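Local coordinates for protein putative transcriptional regulator (Bacillus cytotoxicus NVH 391-98, PDB 3K4H) that probably regulates transcription as a LacI-family regulator, binding a glucose-containing glycan in the cleft of its periplasmic-binding-protein-like domain, at residues Asn115-Ala118 / Ala119-Ala123; Tyr102-Lys105 / Asp106-Tyr110. All coordinates share one frame; numbering follows the deposited sequence.

Interaction 1: Asn115-Ala118 / Ala119-Ala123. With GLC (alpha-D-glucopyranose), chain C.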
loop_
_atom_site.group_PDB
_atom_site.type_symbol
_atom_site.label_atom_id
_atom_site.label_comp_id
_atom_site.label_asym_id
_atom_site.label_seq_id
_atom_site.Cartn_x
_atom_site.Cartn_y
_atom_site.Cartn_z
ATOM N N ASN A 115 1.713 4.420 5.261
ATOM C CA ASN A 115 2.261 4.905 6.501
ATOM C C ASN A 115 3.208 3.924 7.175
ATOM O O ASN A 115 4.196 4.331 7.780
ATOM C CB ASN A 115 1.119 5.242 7.426
ATOM C CG ASN A 115 0.531 6.575 7.119
ATOM O OD1 ASN A 115 1.271 7.541 6.922
ATOM N ND2 ASN A 115 -0.799 6.654 7.054
ATOM N N TYR A 116 2.914 2.631 7.058
ATOM C CA TYR A 116 3.796 1.625 7.613
ATOM C C TYR A 116 5.175 1.781 7.013
ATOM O O TYR A 116 6.161 1.897 7.745
ATOM C CB TYR A 116 3.274 0.218 7.376
ATOM C CG TYR A 116 4.201 -0.833 7.911
ATOM C CD1 TYR A 116 4.114 -1.260 9.228
ATOM C CD2 TYR A 116 5.195 -1.381 7.103
ATOM C CE1 TYR A 116 4.991 -2.230 9.708
ATOM C CE2 TYR A 116 6.058 -2.322 7.569
ATOM C CZ TYR A 116 5.952 -2.742 8.864
ATOM O OH TYR A 116 6.832 -3.683 9.302
ATOM N N THR A 117 5.243 1.813 5.689
ATOM C CA THR A 117 6.517 1.954 5.019
ATOM C C THR A 117 7.157 3.335 5.174
ATOM O O THR A 117 8.389 3.441 5.247
ATOM C CB THR A 117 6.399 1.574 3.549
ATOM O OG1 THR A 117 5.756 0.293 3.470
ATOM C CG2 THR A 117 7.776 1.487 2.907
ATOM N N ALA A 118 6.346 4.394 5.230
ATOM C CA ALA A 118 6.944 5.714 5.394
ATOM C C ALA A 118 7.737 5.706 6.702
ATOM O O ALA A 118 8.913 6.063 6.693
ATOM C CB ALA A 118 5.920 6.808 5.352
ATOM N N ALA A 119 7.120 5.220 7.790
ATOM C CA ALA A 119 7.733 5.181 9.131
ATOM C C ALA A 119 8.917 4.228 9.191
ATOM O O ALA A 119 9.925 4.529 9.816
ATOM C CB ALA A 119 6.703 4.827 10.200
ATOM N N ARG A 120 8.802 3.084 8.541
ATOM C CA ARG A 120 9.937 2.202 8.385
ATOM C C ARG A 120 11.091 2.964 7.771
ATOM O O ARG A 120 12.211 2.845 8.228
ATOM C CB ARG A 120 9.577 1.016 7.472
ATOM C CG ARG A 120 9.126 -0.221 8.184
ATOM C CD ARG A 120 10.243 -1.234 8.234
ATOM N NE ARG A 120 9.769 -2.589 7.928
ATOM C CZ ARG A 120 10.492 -3.520 7.308
ATOM N NH1 ARG A 120 11.734 -3.275 6.917
ATOM N NH2 ARG A 120 9.967 -4.704 7.080
ATOM N N GLU A 121 10.817 3.742 6.724
ATOM C CA GLU A 121 11.873 4.401 5.974
ATOM C C GLU A 121 12.532 5.498 6.808
ATOM O O GLU A 121 13.770 5.612 6.833
ATOM C CB GLU A 121 11.339 4.970 4.676
ATOM C CG GLU A 121 11.152 3.966 3.555
ATOM C CD GLU A 121 10.326 4.536 2.408
ATOM O OE1 GLU A 121 9.682 5.593 2.581
ATOM O OE2 GLU A 121 10.304 3.923 1.325
ATOM N N VAL A 122 11.710 6.286 7.500
ATOM C CA VAL A 122 12.214 7.275 8.436
ATOM C C VAL A 122 13.124 6.616 9.490
ATOM O O VAL A 122 14.178 7.160 9.836
ATOM C CB VAL A 122 11.056 8.057 9.108
ATOM C CG1 VAL A 122 11.548 8.896 10.261
ATOM C CG2 VAL A 122 10.385 8.968 8.101
ATOM N N ALA A 123 12.722 5.449 9.995
ATOM C CA ALA A 123 13.473 4.806 11.055
ATOM C C ALA A 123 14.760 4.235 10.482
ATOM O O ALA A 123 15.812 4.292 11.133
ATOM C CB ALA A 123 12.647 3.740 11.746
HETATM C C1 GLC C . -5.059 11.754 7.831
HETATM C C2 GLC C . -6.199 10.791 8.087
HETATM C C3 GLC C . -5.572 9.434 8.358
HETATM C C4 GLC C . -4.713 8.985 7.161
HETATM C C5 GLC C . -3.711 10.054 6.794
HETATM C C6 GLC C . -3.014 9.650 5.518
HETATM O O2 GLC C . -6.916 11.232 9.218
HETATM O O3 GLC C . -6.621 8.561 8.713
HETATM O O4 GLC C . -3.885 7.917 7.493
HETATM O O5 GLC C . -4.332 11.330 6.684
HETATM O O6 GLC C . -1.698 9.329 5.883
#
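Asn115 and Ala119 meet through the backbone at the start of helix 115-128, where Ala119 N donates to Asn115 O at 3.1 Å. The same i to i+4 ladder runs on from Arg120 N to Tyr116 O, Glu121 N to Thr117 O and Val122 N to Ala118 O, the last of these being 2.9 Å long. One turn apart, Tyr116 and Arg120 lie side by side and point the same way. With CG anti to the backbone N (chi1 178°), the phenol runs forward along the helix, toward its C-terminal end, and its OH reaches the edge of the guanidinium, near its plane; ring and guanidinium are 76° apart. Arg120 NE gives that hydroxyl a weak bond of 3.4 Å. Each end has a stronger partner: Tyr116 OH is hydrogen-bonded to Asp155, and Arg120 NH2 forms a salt bridge with Asp155 of the second subunit. The long, bent arginine thus suits the dimer interface. Glu121 folds beside its own helix, CG 3.3 Å from Thr117 O, while its OE1 is hydrogen-bonded to His276. On the buried face the small Ala118 and Ala119 let the helix sit close upon strands 223-227 and 195-198. At the N-terminal end the Asn115 amide uses both its ends: ND2 donates to O6 of the glucose at 3.1 Å with an N-H...O angle of 161°, and OD1 accepts from Arg149. A helix beginning at the sugar and packing upon the second sheet is characteristic of the interdomain binding cleft of periplasmic-binding-protein-like regulators.

Interaction 2: Tyr102-Lys105 / Asp106-Tyr110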
loop_
_atom_site.group_PDB
_atom_site.type_symbol
_atom_site.label_atom_id
_atom_site.label_comp_id
_atom_site.label_asym_id
_atom_site.label_seq_id
_atom_site.Cartn_x
_atom_site.Cartn_y
_atom_site.Cartn_z
ATOM N N TYR A 102 -9.843 -0.249 10.364
ATOM C CA TYR A 102 -9.287 -1.248 11.266
ATOM C C TYR A 102 -9.418 -2.642 10.659
ATOM O O TYR A 102 -8.443 -3.408 10.618
ATOM C CB TYR A 102 -9.901 -1.208 12.664
ATOM C CG TYR A 102 -9.223 -2.199 13.599
ATOM C CD1 TYR A 102 -7.844 -2.122 13.843
ATOM C CD2 TYR A 102 -9.946 -3.232 14.217
ATOM C CE1 TYR A 102 -7.197 -3.037 14.690
ATOM C CE2 TYR A 102 -9.308 -4.163 15.078
ATOM C CZ TYR A 102 -7.934 -4.054 15.303
ATOM O OH TYR A 102 -7.284 -4.936 16.132
ATOM N N ASP A 103 -10.623 -2.937 10.173
ATOM C CA ASP A 103 -10.961 -4.216 9.553
ATOM C C ASP A 103 -11.784 -3.965 8.277
ATOM O O ASP A 103 -12.077 -2.805 7.942
ATOM C CB ASP A 103 -11.770 -5.066 10.548
ATOM C CG ASP A 103 -13.002 -4.324 11.103
ATOM O OD1 ASP A 103 -13.387 -3.256 10.563
ATOM O OD2 ASP A 103 -13.591 -4.819 12.086
ATOM N N ARG A 104 -12.151 -5.049 7.581
ATOM C CA ARG A 104 -13.023 -4.991 6.399
ATOM C C ARG A 104 -12.407 -4.208 5.244
ATOM O O ARG A 104 -13.134 -3.567 4.467
ATOM C CB ARG A 104 -14.378 -4.356 6.723
ATOM C CG ARG A 104 -15.229 -5.021 7.761
ATOM C CD ARG A 104 -16.271 -4.000 8.168
ATOM N NE ARG A 104 -17.534 -4.588 8.612
ATOM C CZ ARG A 104 -18.535 -3.891 9.156
ATOM N NH1 ARG A 104 -18.420 -2.569 9.335
ATOM N NH2 ARG A 104 -19.647 -4.519 9.535
ATOM N N LYS A 105 -11.079 -4.242 5.134
ATOM C CA LYS A 105 -10.382 -3.624 3.998
ATOM C C LYS A 105 -11.090 -3.943 2.681
ATOM O O LYS A 105 -11.226 -3.079 1.821
ATOM C CB LYS A 105 -8.913 -4.077 3.922
ATOM C CG LYS A 105 -7.881 -3.074 4.441
ATOM C CD LYS A 105 -7.707 -3.122 5.963
ATOM C CE LYS A 105 -7.211 -4.482 6.468
ATOM N NZ LYS A 105 -6.062 -5.058 5.690
ATOM N N ASP A 106 -11.539 -5.191 2.548
ATOM C CA ASP A 106 -12.304 -5.649 1.388
ATOM C C ASP A 106 -13.612 -4.889 1.157
ATOM O O ASP A 106 -13.979 -4.664 0.006
ATOM C CB ASP A 106 -12.542 -7.174 1.420
ATOM C CG ASP A 106 -13.050 -7.691 2.781
ATOM O OD1 ASP A 106 -13.461 -8.874 2.851
ATOM O OD2 ASP A 106 -13.032 -6.945 3.785
ATOM N N GLU A 107 -14.296 -4.476 2.225
ATOM C CA GLU A 107 -15.622 -3.837 2.104
ATOM C C GLU A 107 -15.613 -2.305 1.955
ATOM O O GLU A 107 -16.508 -1.732 1.326
ATOM C CB GLU A 107 -16.523 -4.237 3.282
ATOM C CG GLU A 107 -17.223 -5.579 3.118
ATOM C CD GLU A 107 -17.581 -6.232 4.452
ATOM O OE1 GLU A 107 -18.782 -6.207 4.814
ATOM O OE2 GLU A 107 -16.670 -6.766 5.137
ATOM N N ILE A 108 -14.610 -1.652 2.542
ATOM C CA ILE A 108 -14.545 -0.192 2.599
ATOM C C ILE A 108 -13.583 0.379 1.562
ATOM O O ILE A 108 -12.464 -0.135 1.414
ATOM C CB ILE A 108 -14.091 0.256 3.993
ATOM C CG1 ILE A 108 -15.039 -0.295 5.058
ATOM C CG2 ILE A 108 -13.981 1.792 4.091
ATOM C CD1 ILE A 108 -14.383 -0.474 6.436
ATOM N N THR A 109 -13.931 1.488 0.942
ATOM C CA THR A 109 -13.018 2.143 0.023
ATOM C C THR A 109 -12.289 3.269 0.698
ATOM O O THR A 109 -12.884 4.118 1.259
ATOM C CB THR A 109 -13.754 2.762 -1.088
ATOM O OG1 THR A 109 -14.705 1.831 -1.559
ATOM C CG2 THR A 109 -12.836 3.062 -2.169
ATOM N N TYR A 110 -10.982 3.260 0.646
ATOM C CA TYR A 110 -10.227 4.221 1.364
ATOM C C TYR A 110 -9.026 4.738 0.636
ATOM O O TYR A 110 -8.577 4.126 -0.253
ATOM C CB TYR A 110 -9.883 3.660 2.715
ATOM C CG TYR A 110 -8.836 2.630 2.715
ATOM C CD1 TYR A 110 -7.533 2.976 2.709
ATOM C CD2 TYR A 110 -9.146 1.310 2.772
ATOM C CE1 TYR A 110 -6.585 2.063 2.727
ATOM C CE2 TYR A 110 -8.193 0.381 2.784
ATOM C CZ TYR A 110 -6.908 0.762 2.760
ATOM O OH TYR A 110 -5.922 -0.169 2.778
#
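Arg104 O is gripped by two backbone N-H groups, of Glu107 and of Ile108. Ile108 N approaches from 3.1 Å, nearly along the C=O axis, whereas Glu107 N, at 2.7 Å, stands above the carbonyl plane, well off a lone pair. The two bonds wind 104-108 into a tight turn, entered through the left-handed backbone of Arg104 (phi 63°, psi 31°). Beside them, the side chain of Glu107 reaches back over that of Arg104: its OE2 rests 3.5 Å from Arg104 CG, on the aliphatic stem. The nearest charged pair, Arg104 NE and Glu107 OE2, is 4.2 Å apart, beyond a salt bridge, so any attraction is probably modest on this largely exposed side of the loop. Arg104 also touches Gln86 and His89 of helix 83-90, so the turn lies beside that helix. Inward, CG1 of Ile108 stands beside the backbone N and anti to the carbonyl carbon (chi1 -57°), and from there CD1 comes 3.6 Å from Asp103 O and 3.9 Å from Arg104 CB; the branched side chain also meets Pro101 and Phe95. Across the loop, Lys105 meets the ring with a methylene, CG coming obliquely to within 3.8 Å of Tyr110 CE2. A beta-turn bond and an alpha-turn bond sharing one carbonyl make a single helical turn, here in the loop joining parallel strands 95-98 and 110-112 of the periplasmic-binding-protein-like fold.

In the fold
Along the chain interaction 2 comes first. It closes a short turn in the loop that leaves strand 95-98, and its last residue, Tyr110, opens strand 110-112, the neighbour of both 95-98 and 271-273 in the first sheet. After that strand the chain crosses to the other half of the protein and enters helix 115-128, whose first two turns form interaction 1. The two contacts are in series, neither nested nor crossed, with centres about 22 Å and nearest atoms about 9 Å apart. Interaction 2 belongs to the rim of the first half, interaction 1 to the second half and the subunit interface, and the bound glycan lies in the cleft separating the halves.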